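Local coordinates for enoyl-CoA hydratase/isomerase family protein (Pseudomonas syringae pv. tomato, PDB 3OT6) that probably acts on acyl-CoA thioesters as a member of the crotonase-like enoyl-CoA hydratase/isomerase family, its exact substrate and reaction being unassigned, at residues 5-9 / 20-24; 94-98 / 197-202; 118-123 / 175-181; 126-131 / 163-168. All coordinates share one frame; numbering follows the deposited sequence.

Contact 1 (5-9 / 20-24); sequences SDLVS and TLNNG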
# COMPACT_ATOMS: atom_id res chain seq x y z
N SER A 5 4.40 -16.79 -7.69
CA SER A 5 4.75 -15.86 -8.77
C SER A 5 3.56 -15.45 -9.61
O SER A 5 3.66 -14.51 -10.33
CB SER A 5 5.90 -16.35 -9.65
OG SER A 5 5.58 -17.58 -10.22
N ASP A 6 2.41 -16.10 -9.50
CA ASP A 6 1.23 -15.52 -10.14
C ASP A 6 0.52 -14.53 -9.23
O ASP A 6 0.07 -13.51 -9.73
CB ASP A 6 0.25 -16.58 -10.70
CG ASP A 6 0.97 -17.66 -11.58
OD1 ASP A 6 1.77 -17.26 -12.49
OD2 ASP A 6 0.75 -18.88 -11.35
N LEU A 7 0.44 -14.82 -7.92
CA LEU A 7 -0.09 -13.91 -6.88
C LEU A 7 0.50 -12.46 -6.90
O LEU A 7 -0.25 -11.46 -7.01
CB LEU A 7 0.12 -14.49 -5.47
CG LEU A 7 -0.94 -15.43 -4.90
CD1 LEU A 7 -0.80 -15.50 -3.39
CD2 LEU A 7 -2.39 -15.07 -5.30
N VAL A 8 1.83 -12.37 -6.74
CA VAL A 8 2.50 -11.14 -7.00
C VAL A 8 3.56 -11.49 -8.05
O VAL A 8 4.59 -12.10 -7.70
CB VAL A 8 3.12 -10.54 -5.67
CG1 VAL A 8 3.98 -9.37 -5.94
CG2 VAL A 8 2.02 -10.22 -4.58
N SER A 9 3.31 -11.18 -9.33
CA SER A 9 4.34 -11.46 -10.36
C SER A 9 5.50 -10.44 -10.28
O SER A 9 5.29 -9.26 -9.92
CB SER A 9 3.74 -11.44 -11.75
OG SER A 9 3.33 -10.11 -12.02
N THR A 20 3.10 -7.10 -9.62
CA THR A 20 1.70 -7.07 -10.04
C THR A 20 0.93 -7.99 -9.13
O THR A 20 1.24 -9.18 -9.07
CB THR A 20 1.51 -7.51 -11.47
OG1 THR A 20 2.28 -6.67 -12.33
CG2 THR A 20 0.04 -7.37 -11.84
N LEU A 21 0.01 -7.43 -8.33
CA LEU A 21 -0.78 -8.27 -7.48
C LEU A 21 -1.88 -8.82 -8.35
O LEU A 21 -2.48 -8.08 -9.14
CB LEU A 21 -1.37 -7.46 -6.34
CG LEU A 21 -2.37 -8.12 -5.38
CD1 LEU A 21 -1.88 -9.44 -4.71
CD2 LEU A 21 -2.86 -7.09 -4.36
N ASN A 22 -2.13 -10.11 -8.22
CA ASN A 22 -3.21 -10.76 -8.95
C ASN A 22 -3.82 -11.94 -8.16
O ASN A 22 -3.38 -13.10 -8.27
CB ASN A 22 -2.67 -11.18 -10.31
CG ASN A 22 -3.69 -11.91 -11.15
OD1 ASN A 22 -4.89 -11.87 -10.87
ND2 ASN A 22 -3.21 -12.60 -12.16
N ASN A 23 -4.82 -11.63 -7.34
CA ASN A 23 -5.42 -12.60 -6.44
C ASN A 23 -6.97 -12.59 -6.54
O ASN A 23 -7.63 -11.73 -5.95
CB ASN A 23 -5.00 -12.29 -5.01
CG ASN A 23 -5.58 -13.29 -4.01
OD1 ASN A 23 -5.73 -14.46 -4.33
ND2 ASN A 23 -5.89 -12.84 -2.79
N GLY A 24 -7.55 -13.51 -7.30
CA GLY A 24 -9.00 -13.55 -7.44
C GLY A 24 -9.66 -12.25 -7.91
O GLY A 24 -9.05 -11.43 -8.56
O HOH W 1 4.80 -7.84 -12.70
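S9 and T20 face each other as an antiparallel hydrogen-bonded pair: S9 N donates to T20 O at 2.9 Å, and T20 N returns a straighter bond to S9 O, 163° at the hydrogen. One step on, V8 and L21 form a non-hydrogen-bonded pair with their CA atoms 4.4 Å apart, and the V8 CA-H leans on T20 O. The ladder outlasts the strand on the N-terminal side, for L7, still in the last turn of helix 4-7, accepts the N-H of N22 at its O, N to O 2.6 Å. These segments are the open end of the hairpin of strands 8-13 and 16-21, where the chain leaves a short helix and enters the edge strand of the main sheet of the crotonase fold. Beyond it, L21 continues the sheet by backbone bonding to T54. On the face that carries V8 and L21, methyl meets methyl, V8 CG2 to L21 CD1 at 4.0 Å, the two side chains slanting across one another beneath helix 31-46. L21 CG stands anti to the backbone N (chi1 174°), and CD1 thereby also reaches L7 O. The face of S9 and T20 carries two hydroxyls. There S9 OG lies 3.2 Å from T20 CB, while one water joins S9 OG and T20 OG1, 2.8 Å from each. Farther along, L7 and N23 run side by side in the same direction, L7 CD2 coming 3.5 Å from N23 OD1; the amide's other end, ND2, is held by A28 O.

Contact 2 (94-98 / 197-202); sequences PFPII and LKKINM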
# COMPACT_ATOMS: atom_id res chain seq x y z
N PRO A 94 14.77 0.19 0.79
CA PRO A 94 15.96 0.97 0.43
C PRO A 94 15.92 1.71 -0.92
O PRO A 94 16.74 2.60 -1.15
CB PRO A 94 17.11 -0.03 0.54
CG PRO A 94 16.50 -1.38 0.44
CD PRO A 94 15.04 -1.24 0.93
N PHE A 95 14.94 1.40 -1.76
CA PHE A 95 14.76 2.08 -3.05
C PHE A 95 13.30 2.59 -3.13
O PHE A 95 12.44 2.12 -2.36
CB PHE A 95 15.11 1.13 -4.25
CG PHE A 95 16.44 0.53 -4.12
CD1 PHE A 95 17.55 1.17 -4.66
CD2 PHE A 95 16.62 -0.65 -3.39
CE1 PHE A 95 18.81 0.65 -4.48
CE2 PHE A 95 17.88 -1.17 -3.20
CZ PHE A 95 18.98 -0.51 -3.73
N PRO A 96 13.03 3.54 -4.04
CA PRO A 96 11.73 4.15 -4.11
C PRO A 96 10.63 3.14 -4.44
O PRO A 96 10.84 2.28 -5.30
CB PRO A 96 11.92 5.19 -5.24
CG PRO A 96 13.42 5.58 -5.14
CD PRO A 96 13.99 4.20 -4.95
N ILE A 97 9.50 3.21 -3.75
CA ILE A 97 8.32 2.45 -4.12
C ILE A 97 7.20 3.35 -4.70
O ILE A 97 6.74 4.34 -4.05
CB ILE A 97 7.81 1.60 -2.97
CG1 ILE A 97 8.92 0.66 -2.49
CG2 ILE A 97 6.61 0.72 -3.43
CD1 ILE A 97 8.51 -0.23 -1.32
N ILE A 98 6.81 3.04 -5.94
CA ILE A 98 5.69 3.66 -6.62
C ILE A 98 4.52 2.72 -6.51
O ILE A 98 4.66 1.49 -6.69
CB ILE A 98 6.01 3.92 -8.10
CG1 ILE A 98 7.29 4.74 -8.24
CG2 ILE A 98 4.89 4.67 -8.80
CD1 ILE A 98 7.80 4.91 -9.76
N LEU A 197 12.99 9.31 -10.69
CA LEU A 197 13.59 8.78 -9.45
C LEU A 197 14.96 8.20 -9.74
O LEU A 197 15.85 8.28 -8.87
CB LEU A 197 12.68 7.77 -8.70
CG LEU A 197 11.37 8.32 -8.12
CD1 LEU A 197 10.35 7.19 -7.96
CD2 LEU A 197 11.60 9.05 -6.81
N LYS A 198 15.15 7.63 -10.92
CA LYS A 198 16.48 7.11 -11.29
C LYS A 198 17.58 8.18 -11.12
O LYS A 198 18.72 7.84 -10.88
CB LYS A 198 16.48 6.61 -12.74
CG LYS A 198 15.98 5.21 -12.90
CD LYS A 198 15.81 4.93 -14.35
CE LYS A 198 15.80 3.46 -14.57
NZ LYS A 198 15.23 3.17 -15.92
N LYS A 199 17.21 9.46 -11.17
CA LYS A 199 18.17 10.57 -11.10
C LYS A 199 18.69 10.94 -9.74
O LYS A 199 19.62 11.76 -9.66
CB LYS A 199 17.57 11.79 -11.73
CG LYS A 199 17.42 11.62 -13.19
CD LYS A 199 16.95 12.89 -13.75
CE LYS A 199 16.70 12.69 -15.24
NZ LYS A 199 16.20 14.01 -15.72
N ILE A 200 18.14 10.35 -8.68
CA ILE A 200 18.57 10.65 -7.31
C ILE A 200 19.57 9.64 -6.78
O ILE A 200 19.70 8.52 -7.27
CB ILE A 200 17.36 10.82 -6.30
CG1 ILE A 200 16.73 9.46 -5.96
CG2 ILE A 200 16.35 11.80 -6.86
CD1 ILE A 200 15.55 9.49 -5.05
N ASN A 201 20.25 10.02 -5.73
CA ASN A 201 21.24 9.18 -5.18
C ASN A 201 20.60 8.19 -4.19
O ASN A 201 19.98 8.57 -3.19
CB ASN A 201 22.34 10.07 -4.55
CG ASN A 201 23.39 9.26 -3.87
OD1 ASN A 201 23.23 8.82 -2.73
ND2 ASN A 201 24.44 8.97 -4.59
N MSE A 202 20.74 6.90 -4.50
CA MSE A 202 19.98 5.84 -3.85
C MSE A 202 20.40 5.75 -2.40
O MSE A 202 19.58 5.48 -1.49
CB MSE A 202 20.22 4.51 -4.58
CG MSE A 202 19.42 4.39 -5.92
SE MSE A 202 17.52 5.04 -5.76
CE MSE A 202 17.27 5.84 -7.51
O HOH W 2 19.57 2.73 -1.66
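The selenomethionine M202 and the ring of F95 cross at about a right angle, with the selenium at the ring's rim: SE is 5.4 Å from the F95 centroid and 77° off the ring normal, the edge form of a Met-aromatic contact. The pair lies where the loop between helices 186-197 and 202-230 meets the lead-in to strand 97-100, an inner strand of the main crotonase sheet. M202 CG is the atom nearest the ring, 3.9 Å from F95 CD1. The M202 chain bends at chi2 (-43°) and again at chi3, which turns the selenium back onto P96, where SE approaches CD to 3.7 Å; here too the side chains are nearly perpendicular. P96 thus receives M202 on its CD while its CB takes a branch of L197, CD1 at 3.7 Å. That same L197 methyl touches I98, whose side chain slides past the leucine in the opposite direction, CD1 to CD1 at 3.9 Å. The side chains that meet across this junction are all apolar. Around it, I98 also packs on V193 and A194 of helix 186-197, P96 on H205, and L197 on I50 of the neighbouring strand 50-54. The polar link is made through solvent: one water donates to P94 O at 2.9 Å and, more weakly, to M202 O at 2.8 Å.

Contact 3 (118-123 / 175-181); sequences YRIGVA and GFLDKVV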
# COMPACT_ATOMS: atom_id res chain seq x y z
N TYR A 118 5.64 7.32 -3.84
CA TYR A 118 4.95 8.06 -4.86
C TYR A 118 3.70 7.21 -5.22
O TYR A 118 3.80 5.95 -5.34
CB TYR A 118 5.86 8.27 -6.14
CG TYR A 118 5.28 9.39 -6.99
CD1 TYR A 118 5.70 10.70 -6.80
CD2 TYR A 118 4.23 9.15 -7.87
CE1 TYR A 118 5.13 11.77 -7.50
CE2 TYR A 118 3.62 10.24 -8.61
CZ TYR A 118 4.08 11.53 -8.40
OH TYR A 118 3.54 12.62 -9.03
N ARG A 119 2.56 7.86 -5.44
CA ARG A 119 1.32 7.10 -5.70
C ARG A 119 0.60 7.66 -6.88
O ARG A 119 0.37 8.84 -6.93
CB ARG A 119 0.37 7.14 -4.49
CG ARG A 119 0.85 6.35 -3.26
CD ARG A 119 1.77 7.14 -2.33
NE ARG A 119 1.41 8.57 -2.31
CZ ARG A 119 0.52 9.11 -1.47
NH1 ARG A 119 -0.06 8.37 -0.50
NH2 ARG A 119 0.21 10.42 -1.58
N ILE A 120 0.20 6.82 -7.81
CA ILE A 120 -0.53 7.28 -9.01
C ILE A 120 -1.80 6.51 -9.17
O ILE A 120 -1.80 5.26 -9.08
CB ILE A 120 0.29 7.07 -10.32
CG1 ILE A 120 1.68 7.69 -10.16
CG2 ILE A 120 -0.46 7.70 -11.53
CD1 ILE A 120 2.60 7.51 -11.42
N GLY A 121 -2.88 7.22 -9.39
CA GLY A 121 -4.17 6.54 -9.56
C GLY A 121 -4.75 6.83 -10.93
O GLY A 121 -4.18 7.60 -11.67
N VAL A 122 -5.88 6.23 -11.26
CA VAL A 122 -6.50 6.43 -12.60
C VAL A 122 -7.87 7.04 -12.44
O VAL A 122 -8.59 6.67 -11.51
CB VAL A 122 -6.51 5.12 -13.48
CG1 VAL A 122 -5.09 4.72 -13.78
CG2 VAL A 122 -7.19 3.98 -12.77
N ALA A 123 -8.21 8.00 -13.31
CA ALA A 123 -9.57 8.60 -13.37
C ALA A 123 -10.66 7.59 -13.74
O ALA A 123 -10.45 6.69 -14.58
CB ALA A 123 -9.58 9.74 -14.41
N GLY A 175 -4.77 12.73 -0.04
CA GLY A 175 -3.43 12.24 0.23
C GLY A 175 -3.17 10.77 -0.06
O GLY A 175 -2.06 10.28 0.17
N PHE A 176 -4.20 10.06 -0.56
CA PHE A 176 -4.01 8.69 -1.03
C PHE A 176 -3.16 8.65 -2.30
O PHE A 176 -2.44 7.64 -2.50
CB PHE A 176 -5.34 7.98 -1.26
CG PHE A 176 -6.10 7.72 0.01
CD1 PHE A 176 -5.79 6.59 0.79
CD2 PHE A 176 -7.13 8.56 0.42
CE1 PHE A 176 -6.46 6.37 2.01
CE2 PHE A 176 -7.82 8.33 1.63
CZ PHE A 176 -7.48 7.24 2.42
N LEU A 177 -3.23 9.71 -3.12
CA LEU A 177 -2.62 9.72 -4.46
C LEU A 177 -1.82 10.98 -4.61
O LEU A 177 -2.17 11.98 -4.04
CB LEU A 177 -3.72 9.67 -5.55
CG LEU A 177 -4.58 8.40 -5.71
CD1 LEU A 177 -5.54 8.51 -6.89
CD2 LEU A 177 -3.74 7.04 -5.76
N ASP A 178 -0.76 10.97 -5.40
CA ASP A 178 -0.03 12.21 -5.78
C ASP A 178 -0.39 12.65 -7.21
O ASP A 178 -0.15 13.80 -7.59
CB ASP A 178 1.50 12.00 -5.63
CG ASP A 178 1.87 11.42 -4.25
OD1 ASP A 178 1.50 12.10 -3.27
OD2 ASP A 178 2.47 10.29 -4.15
N LYS A 179 -0.98 11.73 -7.99
CA LYS A 179 -1.26 12.04 -9.38
C LYS A 179 -2.37 11.15 -9.89
O LYS A 179 -2.43 9.94 -9.57
CB LYS A 179 0.02 11.85 -10.25
CG LYS A 179 -0.04 12.34 -11.68
CD LYS A 179 1.25 11.95 -12.48
CE LYS A 179 2.44 12.89 -12.23
NZ LYS A 179 2.04 14.38 -12.34
N VAL A 180 -3.23 11.77 -10.70
CA VAL A 180 -4.33 11.09 -11.40
C VAL A 180 -4.14 11.22 -12.94
O VAL A 180 -4.00 12.34 -13.49
CB VAL A 180 -5.72 11.61 -10.91
CG1 VAL A 180 -6.87 11.00 -11.74
CG2 VAL A 180 -5.91 11.30 -9.42
N VAL A 181 -4.07 10.06 -13.59
CA VAL A 181 -3.98 9.99 -15.04
C VAL A 181 -5.12 9.11 -15.57
O VAL A 181 -5.99 8.62 -14.77
CB VAL A 181 -2.59 9.47 -15.49
CG1 VAL A 181 -1.43 10.36 -14.91
CG2 VAL A 181 -2.38 8.03 -15.14
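The guanidinium of R119 has D178 OD1 and G175 O at its edge, and F176 O over one face, 3.2 Å above the plane. The grip on D178 is side-on, one nitrogen to each oxygen: NE to OD2 at 2.7 Å, nearly straight at 174°, and NH2 to OD1. Both donors come from above the carboxylate plane, and the two flat groups are turned 41° apart. The far end closes on G175 O, with NH1 at 2.8 Å and NH2 at 2.9 Å. D178 OD2 accepts a second donor, the backbone N of R119, on its anti side, somewhat out of plane. The Y118 ring takes D178 CB over one face, 4.1 Å from the centroid, and K179 CB at its edge.

These clusters flank a parallel strand pair at the margin of the main crotonase sheet, strand 118-122 beside the outermost strand 179-181. The ladder opens with D178 N to R119 O and runs on through G121 N to K179 O, V181 N to G121 O and A123 N to V181 O. On one face I120 CG2 meets V181 CG2 at 4.1 Å, under helix 186-197. On the other, L177, its CG anti to the carbonyl carbon (chi1 -67°), lays CD1 3.6 Å from G121 CA. R119 NH1 also bonds to L113 O, and R150, a like charge, nears NE; D178 probably offsets both.

Contact 4 (126-131 / 163-168); sequences FSIGLN and AEMFDP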
# COMPACT_ATOMS: atom_id res chain seq x y z
N PHE A 126 -14.07 4.97 -9.62
CA PHE A 126 -13.38 4.10 -8.65
C PHE A 126 -13.54 4.63 -7.27
O PHE A 126 -13.82 5.81 -7.10
CB PHE A 126 -11.94 3.95 -9.04
CG PHE A 126 -11.76 3.38 -10.43
CD1 PHE A 126 -12.11 2.05 -10.70
CD2 PHE A 126 -11.24 4.16 -11.45
CE1 PHE A 126 -11.95 1.51 -11.95
CE2 PHE A 126 -11.05 3.63 -12.73
CZ PHE A 126 -11.39 2.29 -12.98
N SER A 127 -13.46 3.77 -6.27
CA SER A 127 -13.47 4.23 -4.90
C SER A 127 -12.11 3.99 -4.27
O SER A 127 -11.55 2.86 -4.36
CB SER A 127 -14.49 3.45 -4.06
OG SER A 127 -15.74 3.65 -4.67
N ILE A 128 -11.60 5.00 -3.58
CA ILE A 128 -10.42 4.80 -2.79
C ILE A 128 -10.72 5.26 -1.38
O ILE A 128 -11.18 6.42 -1.17
CB ILE A 128 -9.28 5.62 -3.35
CG1 ILE A 128 -8.88 5.11 -4.74
CG2 ILE A 128 -8.15 5.65 -2.35
CD1 ILE A 128 -8.05 6.08 -5.46
N GLY A 129 -10.49 4.39 -0.39
CA GLY A 129 -10.73 4.83 0.96
C GLY A 129 -10.69 3.70 1.94
O GLY A 129 -10.39 2.60 1.56
N LEU A 130 -11.06 4.00 3.18
CA LEU A 130 -10.92 3.14 4.29
C LEU A 130 -12.32 2.86 4.83
O LEU A 130 -12.92 3.67 5.57
CB LEU A 130 -10.05 3.85 5.37
CG LEU A 130 -8.63 4.18 4.92
CD1 LEU A 130 -7.87 4.92 6.05
CD2 LEU A 130 -7.86 2.91 4.44
N ASN A 131 -12.88 1.70 4.48
CA ASN A 131 -14.29 1.54 4.76
C ASN A 131 -14.53 0.79 6.04
O ASN A 131 -15.65 0.42 6.33
CB ASN A 131 -15.01 0.91 3.58
CG ASN A 131 -14.59 -0.51 3.33
OD1 ASN A 131 -13.56 -0.98 3.80
ND2 ASN A 131 -15.38 -1.20 2.59
N ALA A 163 -15.27 6.82 7.59
CA ALA A 163 -15.23 5.94 6.41
C ALA A 163 -15.59 6.67 5.08
O ALA A 163 -16.27 6.16 4.23
CB ALA A 163 -16.19 4.72 6.63
N GLU A 164 -15.16 7.89 4.89
CA GLU A 164 -15.52 8.51 3.65
C GLU A 164 -14.79 7.85 2.50
O GLU A 164 -13.59 7.66 2.58
CB GLU A 164 -15.18 10.00 3.66
CG GLU A 164 -15.49 10.66 2.33
CD GLU A 164 -15.59 12.17 2.43
OE1 GLU A 164 -15.69 12.67 3.62
OE2 GLU A 164 -15.57 12.83 1.32
N MSE A 165 -15.54 7.57 1.42
CA MSE A 165 -14.96 7.07 0.20
C MSE A 165 -14.66 8.16 -0.81
O MSE A 165 -15.45 9.08 -0.99
CB MSE A 165 -15.83 5.96 -0.42
CG MSE A 165 -16.06 4.77 0.51
SE MSE A 165 -14.42 3.97 1.29
CE MSE A 165 -13.84 3.29 -0.37
N PHE A 166 -13.52 8.05 -1.49
CA PHE A 166 -13.05 9.11 -2.43
C PHE A 166 -13.07 8.63 -3.86
O PHE A 166 -12.84 7.44 -4.18
CB PHE A 166 -11.64 9.59 -2.04
CG PHE A 166 -11.58 10.13 -0.63
CD1 PHE A 166 -11.79 11.49 -0.38
CD2 PHE A 166 -11.37 9.28 0.44
CE1 PHE A 166 -11.78 11.98 0.91
CE2 PHE A 166 -11.38 9.76 1.74
CZ PHE A 166 -11.59 11.13 1.98
N ASP A 167 -13.37 9.55 -4.74
CA ASP A 167 -13.14 9.28 -6.12
C ASP A 167 -11.68 9.62 -6.37
O ASP A 167 -11.01 10.17 -5.50
CB ASP A 167 -14.16 10.01 -7.00
CG ASP A 167 -14.06 11.52 -6.97
OD1 ASP A 167 -13.14 12.14 -6.36
OD2 ASP A 167 -14.98 12.10 -7.61
N PRO A 168 -11.16 9.28 -7.56
CA PRO A 168 -9.72 9.52 -7.74
C PRO A 168 -9.19 10.93 -7.40
O PRO A 168 -8.16 11.06 -6.70
CB PRO A 168 -9.50 9.12 -9.19
CG PRO A 168 -10.49 7.97 -9.37
CD PRO A 168 -11.73 8.45 -8.64
O HOH W 3 -11.88 6.29 4.09
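The selenomethionine M165 folds over the backbone at G129. From CB the side chain sets out with CG anti to the carbonyl carbon; bends at chi2 (-52°) and chi3 (-69°) then curl the chain across the other segment. SE settles over G129, 3.8 Å from its CA, and also touches N131 CB at 3.9 Å. The terminal CE ends against G129 N at 3.5 Å, with S127 CB beside it. G129, lacking a side chain, lets the selenium lie this close to the main chain.

Next to this hook, I128 and F166 form an antiparallel hydrogen-bonded pair, I128 N to F166 O at 2.8 Å and F166 N to I128 O at 2.9 Å. The same I128 O lies at the edge of the F166 ring, 3.3 Å from CD2. Farther along, one water bridges L130 and E164, where the backbones part locally, accepting the N-H of L130 at 2.6 Å and probably donating to E164 O. At the other end, P168 CG reaches the edge of the F126 ring.

The pair belongs to the small second sheet of the crotonase fold, strand 165-166 being outermost and strand 128-129 bonding on its far side to strand 103-106 through A105. M165 also packs on V106 of that strand, while F166 rests on helices 153-160 and 168-174.

Three of the contacts serve the main sheet: contact 1 at its first edge, contact 3 at the opposite edge, and contact 2 at the entry to an inner strand. Contacts 2 and 3 meet where strands 97-100 and 118-122 run side by side, I97 O probably accepting a hydrogen bond from Y118 N. Contact 4 belongs to the smaller sheet yet touches contact 3, F176 packing on I128. All are partly buried, contact 3 lying nearest the chain's centre. Contact 1 is mainly backbone pairing, contact 4 joins two backbone bonds to the M165 hook, contact 3 has the longest ladder plus a salt bridge between buried R119 and partly exposed D178, and contact 2 relies on apolar side chains and a water.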